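Local structure of N-acetylmuramoyl-L-alanine amidase (Mycolicibacterium smegmatis, 7AGM) at residues A[62-67]-A[74-79]; A[117-122]-A[155-160]; A[124-127]-A[131-134]. The protein hydrolyses, as a zinc-dependent amidase, the bond between N-acetylmuramic acid and L-alanine in peptidoglycan, probably serving cell-wall remodelling. One frame throughout, in Å; residues are numbered along the deposited sequence. Where two conformers were deposited one is given.

From the N terminus, contact 1 comes first: helix 52-69 turns back through a short loop into strand 73-76, and residues 62-67 meet 74-79 at one outer edge of the six-stranded sheet. The chain then passes through the core strand 102-109 before contact 2 opens at strand 119-123. Contact 2 spans a much longer excursion, closing when the loop 155-160 returns beside that strand, next to the other outer strand, 162-165. Nested inside it, contact 3 joins the loop leaving strand 119-123 to helix 129-132. Contacts 1 and 2 thus reach the same sheet on opposite sides of the chain's centre, their own centres about 24 Å apart.

Contact 1: A[62-67]-A[74-79]; sequences RVRAAL and TAMSRG
Helix 62-67 runs almost antiparallel to strand 74-76, at 164° between their N-to-C directions, with the two axes 9.5 Å apart at closest approach. Arg-64 and Thr-74 face each other at the nearest backbone point, and no direct hydrogen bond spans the two segments. Arg-64 CG is anti to the backbone N (chi1 174°), which sends the chain out from the helix over the strand, and a bend at chi3 (74°) then turns the guanidinium toward Met-76. On the way the aliphatic part crosses Thr-74 at about a right angle, Arg-64 CG lying 3.4 Å from Thr-74 OG1. The sulfur of Met-76 sits over one face of the guanidinium, displaced toward its rim, and Met-76 SD comes within 3.7 Å of Arg-64 NH1. A water at the guanidinium edge, in its plane, accepts from Arg-64 NH1 at 3.1 Å and is also hydrogen-bonded to Thr-74 OG1 at 3.0 Å. The two branches of Thr-74 divide the work: the hydroxyl packs against the Arg-64 methylenes and is hydrogen-bonded to the water, while methyl CG2 packs against Leu-67, 3.8 Å from Leu-67 CD1. Leu-67 is buried, whereas Arg-64 and Thr-74 remain partly exposed. Met-76 also rests on Trp-57 and Thr-60 of the same helix, and Arg-64 reaches Leu-13 of the adjoining strand 10-15. Through Ala-75 and Ser-77 the strand segment pairs with Val-11 and Leu-13. Strand 10-15, helix 52-69 and the parallel edge strand 73-76 together form a beta-alpha-beta crossover, with hairpin 28-30/36-38 inserted before the helix, the connection expected in the alpha/beta fold of Amidase_3 zinc amidases.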
ATOM      1  N   ARG A  62       9.481   4.622   7.297  1.00 14.31           N
ATOM      2  CA  ARG A  62      10.122   5.747   6.631  1.00 14.43           C
ATOM      3  C   ARG A  62       9.089   6.714   6.075  1.00 14.15           C
ATOM      4  O   ARG A  62       9.255   7.934   6.197  1.00 15.16           O
ATOM      5  CB  ARG A  62      11.059   5.228   5.546  1.00 15.09           C
ATOM      6  CG  ARG A  62      12.230   4.444   6.139  1.00 15.29           C
ATOM      7  CD  ARG A  62      13.005   3.670   5.083  1.00 15.85           C
ATOM      8  NE  ARG A  62      14.003   2.785   5.690  1.00 17.00           N
ATOM      9  CZ  ARG A  62      15.248   3.143   5.985  1.00 18.26           C
ATOM     10  NH1 ARG A  62      15.673   4.373   5.726  1.00 18.62           N
ATOM     11  NH2 ARG A  62      16.072   2.265   6.540  1.00 19.70           N
ATOM     12  N   VAL A  63       8.005   6.192   5.484  1.00 14.16           N
ATOM     13  CA  VAL A  63       6.917   7.053   5.025  1.00 14.15           C
ATOM     14  C   VAL A  63       6.340   7.845   6.193  1.00 15.12           C
ATOM     15  O   VAL A  63       6.132   9.060   6.099  1.00 15.90           O
ATOM     16  CB  VAL A  63       5.828   6.222   4.314  1.00 13.20           C
ATOM     17  CG1 VAL A  63       4.562   7.061   4.086  1.00 13.91           C
ATOM     18  CG2 VAL A  63       6.348   5.657   2.983  1.00 12.77           C
ATOM     19  N   ARG A  64       6.081   7.170   7.318  1.00 15.41           N
ATOM     20  CA  ARG A  64       5.485   7.851   8.466  1.00 16.26           C
ATOM     21  C   ARG A  64       6.364   8.994   8.954  1.00 15.96           C
ATOM     22  O   ARG A  64       5.873  10.094   9.236  1.00 16.22           O
ATOM     23  CB  ARG A  64       5.217   6.876   9.612  1.00 17.60           C
ATOM     24  CG  ARG A  64       4.743   7.622  10.844  1.00 19.48           C
ATOM     25  CD  ARG A  64       4.298   6.717  11.931  1.00 22.84           C
ATOM     26  NE  ARG A  64       5.423   6.078  12.589  1.00 25.51           N
ATOM     27  CZ  ARG A  64       5.287   5.278  13.635  1.00 40.57           C
ATOM     28  NH1 ARG A  64       4.078   5.038  14.126  1.00 31.01           N
ATOM     29  NH2 ARG A  64       6.353   4.721  14.186  1.00 32.84           N
ATOM     30  N   ALA A  65       7.668   8.741   9.098  1.00 15.25           N
ATOM     31  CA  ALA A  65       8.577   9.784   9.567  1.00 15.57           C
ATOM     32  C   ALA A  65       8.542  11.007   8.656  1.00 15.19           C
ATOM     33  O   ALA A  65       8.520  12.146   9.137  1.00 16.45           O
ATOM     34  CB  ALA A  65       9.997   9.229   9.655  1.00 16.15           C
ATOM     35  N   ALA A  66       8.519  10.797   7.336  1.00 14.76           N
ATOM     36  CA  ALA A  66       8.505  11.932   6.422  1.00 15.95           C
ATOM     37  C   ALA A  66       7.189  12.695   6.508  1.00 16.09           C
ATOM     38  O   ALA A  66       7.182  13.932   6.476  1.00 16.90           O
ATOM     39  CB  ALA A  66       8.795  11.473   4.993  1.00 16.74           C
ATOM     40  N   LEU A  67       6.071  11.978   6.651  1.00 15.66           N
ATOM     41  CA  LEU A  67       4.777  12.643   6.793  1.00 15.59           C
ATOM     42  C   LEU A  67       4.718  13.463   8.075  1.00 15.82           C
ATOM     43  O   LEU A  67       4.245  14.606   8.069  1.00 15.86           O
ATOM     44  CB  LEU A  67       3.640  11.620   6.753  1.00 15.92           C
ATOM     45  CG  LEU A  67       3.419  10.980   5.386  1.00 15.69           C
ATOM     46  CD1 LEU A  67       2.295   9.961   5.467  1.00 14.64           C
ATOM     47  CD2 LEU A  67       3.119  12.044   4.325  1.00 16.58           C
ATOM     48  N   THR A  74      -0.706  10.739  11.254  1.00 13.66           N
ATOM     49  CA  THR A  74      -0.688   9.368  10.771  1.00 14.07           C
ATOM     50  C   THR A  74      -1.188   8.403  11.836  1.00 14.61           C
ATOM     51  O   THR A  74      -1.114   8.662  13.046  1.00 15.77           O
ATOM     52  CB  THR A  74       0.714   8.920  10.295  1.00 16.59           C
ATOM     53  OG1 THR A  74       1.639   8.963  11.390  1.00 18.02           O
ATOM     54  CG2 THR A  74       1.230   9.805   9.160  1.00 17.83           C
ATOM     55  N   ALA A  75      -1.671   7.262  11.348  1.00 14.34           N
ATOM     56  CA  ALA A  75      -1.906   6.073  12.151  1.00 14.92           C
ATOM     57  C   ALA A  75      -1.524   4.871  11.306  1.00 15.27           C
ATOM     58  O   ALA A  75      -1.540   4.943  10.075  1.00 15.10           O
ATOM     59  CB  ALA A  75      -3.361   5.938  12.612  1.00 16.34           C
ATOM     60  N   MET A  76      -1.160   3.775  11.966  1.00 16.47           N
ATOM     61  CA  MET A  76      -0.731   2.564  11.277  1.00 17.80           C
ATOM     62  C   MET A  76      -1.620   1.377  11.627  1.00 17.61           C
ATOM     63  O   MET A  76      -2.205   1.304  12.711  1.00 18.48           O
ATOM     64  CB  MET A  76       0.744   2.250  11.568  1.00 20.69           C
ATOM     65  CG  MET A  76       1.699   3.261  10.952  1.00 24.28           C
ATOM     66  SD  MET A  76       3.422   2.815  11.189  1.00 29.90           S
ATOM     67  CE  MET A  76       3.459   1.180  10.468  1.00 41.63           C
ATOM     68  N   SER A  77      -1.713   0.434  10.691  1.00 17.21           N
ATOM     69  CA  SER A  77      -2.545  -0.744  10.893  1.00 17.51           C
ATOM     70  C   SER A  77      -1.922  -1.765  11.836  1.00 18.41           C
ATOM     71  O   SER A  77      -2.644  -2.612  12.368  1.00 20.13           O
ATOM     72  CB  SER A  77      -2.820  -1.416   9.552  1.00 18.25           C
ATOM     73  OG  SER A  77      -1.610  -1.874   8.983  1.00 16.90           O
ATOM     74  N   ARG A  78      -0.608  -1.720  12.042  1.00 18.00           N
ATOM     75  CA  ARG A  78       0.050  -2.631  12.965  1.00 18.32           C
ATOM     76  C   ARG A  78       1.222  -1.904  13.597  1.00 19.50           C
ATOM     77  O   ARG A  78       1.713  -0.902  13.070  1.00 19.47           O
ATOM     78  CB  ARG A  78       0.497  -3.929  12.278  1.00 18.17           C
ATOM     79  CG  ARG A  78       1.475  -3.745  11.129  1.00 17.98           C
ATOM     80  CD  ARG A  78       1.859  -5.120  10.613  1.00 17.70           C
ATOM     81  NE  ARG A  78       2.516  -5.178   9.308  1.00 17.70           N
ATOM     82  CZ  ARG A  78       3.770  -5.585   9.106  1.00 17.92           C
ATOM     83  NH1 ARG A  78       4.555  -5.908  10.134  1.00 18.66           N
ATOM     84  NH2 ARG A  78       4.244  -5.672   7.870  1.00 16.68           N
ATOM     85  N   GLY A  79       1.674  -2.436  14.732  1.00 21.24           N
ATOM     86  CA  GLY A  79       2.650  -1.752  15.554  1.00 22.60           C
ATOM     87  C   GLY A  79       3.958  -2.487  15.753  1.00 23.90           C
ATOM     88  O   GLY A  79       4.806  -2.032  16.528  1.00 25.89           O
TER
HETATM   89  O   HOH W   1       1.537   6.629  13.194  1.00 21.95           O

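Contact 2: A[117-122]-A[155-160]; sequences GFHVLY and TYIGQG
His-119 lays its imidazole beneath the CG2 methyl of Ile-157, which stands over the centre of one ring face. This is a CH-pi contact: Ile-157 CG2 is 3.5 Å from the centroid of the His-119 ring and only 8° off its normal. The methyl touches all five ring atoms almost evenly, while the other branch of Ile-157 reaches past them, placing CD1 3.9 Å from His-119 NE2. With chi1 at 63°, CG of His-119 lies between the backbone N and the carbonyl carbon, and the ring projects from the strand toward the loop. The polar part of the contact runs through one water in the plane of the ring, at its edge. That water is hydrogen-bonded to His-119 ND1 at 2.7 Å. It also donates to Gly-117 O and to Tyr-156 OH, joining strand, preceding loop and phenol, which should help hold the imidazole in this rotation. Tyr-156 crosses His-119 at about a right angle, and its hydroxyl is also hydrogen-bonded to Asp-109, at the end of strand 102-109. The side chain of His-119 is about 9 Å from the bound zinc ion, so His-119 lies near the metal site but is not one of the zinc ligands, His-17, Glu-52 and His-107. Strand 119-123 runs between strands 178-185 and 162-165: His-119 pairs with Glu-182 through the backbone and also touches Asn-163, while Phe-118 packs against Arg-143 and Leu-146 of helix 134-148.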
ATOM      1  N   GLY A 117       9.207  -3.525 -11.374  1.00 15.72           N
ATOM      2  CA  GLY A 117       8.535  -2.243 -11.342  1.00 14.93           C
ATOM      3  C   GLY A 117       7.300  -2.258 -10.456  1.00 14.06           C
ATOM      4  O   GLY A 117       6.911  -3.279  -9.885  1.00 15.38           O
ATOM      5  N   PHE A 118       6.690  -1.080 -10.343  1.00 13.32           N
ATOM      6  CA  PHE A 118       5.584  -0.846  -9.417  1.00 12.80           C
ATOM      7  C   PHE A 118       4.228  -0.941 -10.116  1.00 13.32           C
ATOM      8  O   PHE A 118       4.101  -0.735 -11.328  1.00 14.28           O
ATOM      9  CB  PHE A 118       5.706   0.539  -8.756  1.00 13.12           C
ATOM     10  CG  PHE A 118       5.352   1.683  -9.677  1.00 13.71           C
ATOM     11  CD1 PHE A 118       4.025   2.086  -9.839  1.00 14.36           C
ATOM     12  CD2 PHE A 118       6.337   2.346 -10.397  1.00 14.04           C
ATOM     13  CE1 PHE A 118       3.696   3.121 -10.705  1.00 14.77           C
ATOM     14  CE2 PHE A 118       6.011   3.386 -11.265  1.00 14.72           C
ATOM     15  CZ  PHE A 118       4.680   3.773 -11.413  1.00 14.26           C
ATOM     16  N   HIS A 119       3.194  -1.218  -9.327  1.00 13.34           N
ATOM     17  CA  HIS A 119       1.836  -0.962  -9.787  1.00 14.81           C
ATOM     18  C   HIS A 119       0.974  -0.483  -8.628  1.00 14.78           C
ATOM     19  O   HIS A 119       1.191  -0.857  -7.469  1.00 16.19           O
ATOM     20  CB  HIS A 119       1.225  -2.105 -10.646  1.00 29.99           C
ATOM     21  CG  HIS A 119       1.064  -3.419  -9.941  1.00 29.99           C
ATOM     22  ND1 HIS A 119       2.132  -4.175  -9.502  1.00 29.99           N
ATOM     23  CD2 HIS A 119      -0.046  -4.147  -9.664  1.00 29.99           C
ATOM     24  CE1 HIS A 119       1.685  -5.291  -8.952  1.00 29.99           C
ATOM     25  NE2 HIS A 119       0.366  -5.300  -9.039  1.00 29.99           N
ATOM     26  N   VAL A 120       0.027   0.397  -8.957  1.00 13.20           N
ATOM     27  CA  VAL A 120      -0.859   1.033  -7.986  1.00 13.16           C
ATOM     28  C   VAL A 120      -2.256   0.483  -8.213  1.00 13.13           C
ATOM     29  O   VAL A 120      -2.830   0.655  -9.297  1.00 14.00           O
ATOM     30  CB  VAL A 120      -0.845   2.566  -8.094  1.00 13.85           C
ATOM     31  CG1 VAL A 120      -1.790   3.185  -7.048  1.00 14.39           C
ATOM     32  CG2 VAL A 120       0.577   3.106  -7.922  1.00 14.32           C
ATOM     33  N   LEU A 121      -2.796  -0.180  -7.193  1.00 13.37           N
ATOM     34  CA  LEU A 121      -4.111  -0.802  -7.255  1.00 13.34           C
ATOM     35  C   LEU A 121      -5.163   0.127  -6.669  1.00 13.04           C
ATOM     36  O   LEU A 121      -4.921   0.824  -5.679  1.00 13.25           O
ATOM     37  CB  LEU A 121      -4.137  -2.115  -6.470  1.00 14.13           C
ATOM     38  CG  LEU A 121      -3.344  -3.326  -6.979  1.00 15.25           C
ATOM     39  CD1 LEU A 121      -1.825  -3.100  -7.003  1.00 16.49           C
ATOM     40  CD2 LEU A 121      -3.697  -4.541  -6.132  1.00 16.63           C
ATOM     41  N   TYR A 122      -6.349   0.110  -7.272  1.00 12.58           N
ATOM     42  CA  TYR A 122      -7.472   0.863  -6.738  1.00 13.36           C
ATOM     43  C   TYR A 122      -8.756   0.094  -7.009  1.00 13.38           C
ATOM     44  O   TYR A 122      -8.850  -0.670  -7.974  1.00 13.78           O
ATOM     45  CB  TYR A 122      -7.528   2.285  -7.308  1.00 15.13           C
ATOM     46  CG  TYR A 122      -7.668   2.359  -8.813  1.00 16.44           C
ATOM     47  CD1 TYR A 122      -6.561   2.236  -9.646  1.00 18.21           C
ATOM     48  CD2 TYR A 122      -8.919   2.565  -9.407  1.00 17.55           C
ATOM     49  CE1 TYR A 122      -6.698   2.310 -11.031  1.00 20.44           C
ATOM     50  CE2 TYR A 122      -9.063   2.647 -10.773  1.00 20.16           C
ATOM     51  CZ  TYR A 122      -7.957   2.517 -11.586  1.00 21.54           C
ATOM     52  OH  TYR A 122      -8.146   2.599 -12.949  1.00 23.61           O
ATOM     53  N   THR A 155       6.280  -4.101 -15.609  1.00 24.51           N
ATOM     54  CA  THR A 155       6.301  -4.613 -16.971  1.00 27.28           C
ATOM     55  C   THR A 155       5.412  -5.836 -17.162  1.00 51.38           C
ATOM     56  O   THR A 155       5.262  -6.301 -18.296  1.00 34.14           O
ATOM     57  CB  THR A 155       7.739  -4.987 -17.357  1.00 31.87           C
ATOM     58  OG1 THR A 155       8.248  -5.956 -16.428  1.00 31.35           O
ATOM     59  CG2 THR A 155       8.643  -3.758 -17.343  1.00 37.38           C
ATOM     60  N   TYR A 156       4.813  -6.357 -16.091  1.00 25.29           N
ATOM     61  CA  TYR A 156       4.186  -7.672 -16.116  1.00 24.62           C
ATOM     62  C   TYR A 156       2.738  -7.695 -15.649  1.00 29.76           C
ATOM     63  O   TYR A 156       2.103  -8.753 -15.732  1.00 26.61           O
ATOM     64  CB  TYR A 156       5.001  -8.672 -15.273  1.00 23.81           C
ATOM     65  CG  TYR A 156       5.058  -8.327 -13.797  1.00 21.33           C
ATOM     66  CD1 TYR A 156       6.004  -7.433 -13.303  1.00 21.87           C
ATOM     67  CD2 TYR A 156       4.158  -8.889 -12.902  1.00 22.62           C
ATOM     68  CE1 TYR A 156       6.053  -7.115 -11.957  1.00 22.36           C
ATOM     69  CE2 TYR A 156       4.202  -8.575 -11.548  1.00 22.90           C
ATOM     70  CZ  TYR A 156       5.150  -7.687 -11.083  1.00 24.41           C
ATOM     71  OH  TYR A 156       5.196  -7.369  -9.743  1.00 24.71           O
ATOM     72  N   ILE A 157       2.198  -6.582 -15.152  1.00 23.62           N
ATOM     73  CA  ILE A 157       0.813  -6.523 -14.706  1.00 23.42           C
ATOM     74  C   ILE A 157       0.393  -5.064 -14.766  1.00 23.06           C
ATOM     75  O   ILE A 157       1.223  -4.161 -14.627  1.00 26.54           O
ATOM     76  CB  ILE A 157       0.653  -7.123 -13.283  1.00 25.35           C
ATOM     77  CG1 ILE A 157      -0.825  -7.154 -12.870  1.00 28.43           C
ATOM     78  CG2 ILE A 157       1.505  -6.348 -12.279  1.00 23.65           C
ATOM     79  CD1 ILE A 157      -1.078  -7.863 -11.559  1.00 38.87           C
ATOM     80  N   GLY A 158      -0.897  -4.834 -15.007  1.00 22.07           N
ATOM     81  CA  GLY A 158      -1.429  -3.488 -15.066  1.00 23.06           C
ATOM     82  C   GLY A 158      -1.081  -2.772 -16.359  1.00 27.56           C
ATOM     83  O   GLY A 158      -0.493  -3.335 -17.289  1.00 26.78           O
ATOM     84  N   GLN A 159      -1.455  -1.492 -16.407  1.00 26.04           N
ATOM     85  CA  GLN A 159      -1.203  -0.636 -17.566  1.00 28.79           C
ATOM     86  C   GLN A 159      -0.547   0.652 -17.089  1.00 25.68           C
ATOM     87  O   GLN A 159      -1.175   1.450 -16.385  1.00 23.88           O
ATOM     88  CB  GLN A 159      -2.498  -0.335 -18.324  1.00 35.28           C
ATOM     89  CG  GLN A 159      -3.094  -1.545 -19.028  1.00 36.73           C
ATOM     90  CD  GLN A 159      -2.158  -2.134 -20.072  1.00101.40           C
ATOM     91  OE1 GLN A 159      -1.350  -1.423 -20.674  1.00 87.02           O
ATOM     92  NE2 GLN A 159      -2.261  -3.441 -20.288  1.00 92.04           N
ATOM     93  N   GLY A 160       0.716   0.849 -17.461  1.00 24.50           N
ATOM     94  CA  GLY A 160       1.429   2.052 -17.076  1.00 22.63           C
ATOM     95  C   GLY A 160       1.597   2.222 -15.584  1.00 21.01           C
ATOM     96  O   GLY A 160       1.820   3.340 -15.112  1.00 22.35           O
TER
HETATM   97  O   HOH W   2       4.725  -4.553  -9.030  1.00 20.30           O

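Contact 3: A[124-127]-A[131-134]; sequences SPPL and QSGP
With chi1 at -66°, CG of Gln-131 lies beside the backbone N and anti to the carbonyl carbon; from there the chain runs out extended, carrying the amide back alongside Leu-127. The two side chains lie next to each other and point the same way. The backbone N of Leu-127 donates to Gln-131 OE1 at 2.8 Å, with an N-H...O angle of 151°. The donor approaches from above the carbonyl plane, 55° out of it. The same oxygen touches the start of the leucine side chain, Gln-131 OE1 being 3.4 Å from Leu-127 CB. A second bond to OE1 comes from Ser-123, while NE2 is held by the backbone carbonyls of Asn-172 and Ala-174. Both ends of the buried amide are therefore bonded, which should fix its flip and ties the loop to the end of helix 169-173. The arrangement belongs to the turn that leads from strand 119-123 into the short helix 129-132: Asn-128 OD1 accepts from Gln-131 N at the start of that helix, and Gln-131 reaches back to Leu-127, just before the helix, and to Ser-123 at the end of the strand. A second patch is a van der Waals contact without hydrogen bonds and lies more at the surface. The Pro-126 ring leans on the backbone joining Gln-131 to Ser-132, its CB 3.5 Å from Ser-132 N and 3.7 Å from Gln-131 CB. Pro-125, one residue earlier, follows a cis peptide bond. Beyond Ser-132 the chain leaves helical geometry at Gly-133, which is in turn the N-cap residue of helix 134-148.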
ATOM      1  N   SER A 124     -12.083  -1.113  -8.282  1.00 15.05           N
ATOM      2  CA  SER A 124     -12.858  -0.952  -9.504  1.00 16.41           C
ATOM      3  C   SER A 124     -13.563  -2.266  -9.810  1.00 16.63           C
ATOM      4  O   SER A 124     -12.940  -3.328  -9.737  1.00 17.34           O
ATOM      5  CB  SER A 124     -11.945  -0.552 -10.661  1.00 18.72           C
ATOM      6  OG  SER A 124     -12.695  -0.362 -11.850  1.00 20.97           O
ATOM      7  N   PRO A 125     -14.867  -2.248 -10.144  1.00 16.78           N
ATOM      8  CA  PRO A 125     -15.759  -1.085 -10.196  1.00 17.06           C
ATOM      9  C   PRO A 125     -15.965  -0.460  -8.822  1.00 15.95           C
ATOM     10  O   PRO A 125     -15.925  -1.156  -7.805  1.00 15.30           O
ATOM     11  CB  PRO A 125     -17.091  -1.683 -10.686  1.00 18.40           C
ATOM     12  CG  PRO A 125     -16.733  -2.963 -11.328  1.00 19.37           C
ATOM     13  CD  PRO A 125     -15.549  -3.479 -10.581  1.00 17.44           C
ATOM     14  N   PRO A 126     -16.167   0.851  -8.780  1.00 15.59           N
ATOM     15  CA  PRO A 126     -16.276   1.526  -7.484  1.00 15.73           C
ATOM     16  C   PRO A 126     -17.554   1.147  -6.751  1.00 17.00           C
ATOM     17  O   PRO A 126     -18.604   0.899  -7.354  1.00 19.10           O
ATOM     18  CB  PRO A 126     -16.276   3.009  -7.862  1.00 15.54           C
ATOM     19  CG  PRO A 126     -16.872   3.033  -9.253  1.00 16.38           C
ATOM     20  CD  PRO A 126     -16.349   1.779  -9.914  1.00 16.51           C
ATOM     21  N   LEU A 127     -17.458   1.132  -5.422  1.00 16.68           N
ATOM     22  CA  LEU A 127     -18.581   0.809  -4.555  1.00 16.88           C
ATOM     23  C   LEU A 127     -19.153   2.017  -3.829  1.00 16.80           C
ATOM     24  O   LEU A 127     -20.184   1.882  -3.158  1.00 18.73           O
ATOM     25  CB  LEU A 127     -18.171  -0.257  -3.527  1.00 16.07           C
ATOM     26  CG  LEU A 127     -17.816  -1.618  -4.135  1.00 16.98           C
ATOM     27  CD1 LEU A 127     -17.183  -2.510  -3.080  1.00 18.53           C
ATOM     28  CD2 LEU A 127     -19.056  -2.278  -4.715  1.00 18.09           C
ATOM     29  N   GLN A 131     -14.444   5.826  -3.933  1.00 14.33           N
ATOM     30  CA  GLN A 131     -13.809   4.910  -4.868  1.00 14.59           C
ATOM     31  C   GLN A 131     -13.958   5.374  -6.307  1.00 15.17           C
ATOM     32  O   GLN A 131     -13.073   5.121  -7.131  1.00 15.46           O
ATOM     33  CB  GLN A 131     -14.391   3.508  -4.701  1.00 14.45           C
ATOM     34  CG  GLN A 131     -14.060   2.907  -3.339  1.00 13.30           C
ATOM     35  CD  GLN A 131     -14.596   1.502  -3.162  1.00 13.05           C
ATOM     36  OE1 GLN A 131     -14.956   0.828  -4.128  1.00 13.55           O
ATOM     37  NE2 GLN A 131     -14.658   1.054  -1.913  1.00 14.17           N
ATOM     38  N   SER A 132     -15.061   6.055  -6.621  0.52 15.59           N
ATOM     39  CA  SER A 132     -15.345   6.443  -7.995  0.52 16.14           C
ATOM     40  C   SER A 132     -14.546   7.662  -8.434  0.52 16.78           C
ATOM     41  O   SER A 132     -14.247   7.802  -9.625  0.52 18.15           O
ATOM     42  CB  SER A 132     -16.842   6.724  -8.148  0.52 17.23           C
ATOM     43  OG  SER A 132     -17.149   7.179  -9.449  0.52 18.12           O
ATOM     44  N   GLY A 133     -14.214   8.555  -7.505  1.00 16.49           N
ATOM     45  CA  GLY A 133     -13.587   9.812  -7.846  1.00 16.53           C
ATOM     46  C   GLY A 133     -12.217   9.999  -7.222  1.00 16.42           C
ATOM     47  O   GLY A 133     -11.185   9.767  -7.859  1.00 16.25           O
ATOM     48  N   PRO A 134     -12.186  10.437  -5.959  1.00 16.04           N
ATOM     49  CA  PRO A 134     -10.890  10.762  -5.331  1.00 15.39           C
ATOM     50  C   PRO A 134      -9.872   9.630  -5.344  1.00 13.98           C
ATOM     51  O   PRO A 134      -8.681   9.892  -5.551  1.00 14.71           O
ATOM     52  CB  PRO A 134     -11.281  11.188  -3.910  1.00 17.46           C
ATOM     53  CG  PRO A 134     -12.698  11.693  -4.055  1.00 19.07           C
ATOM     54  CD  PRO A 134     -13.332  10.828  -5.116  1.00 17.73           C
TER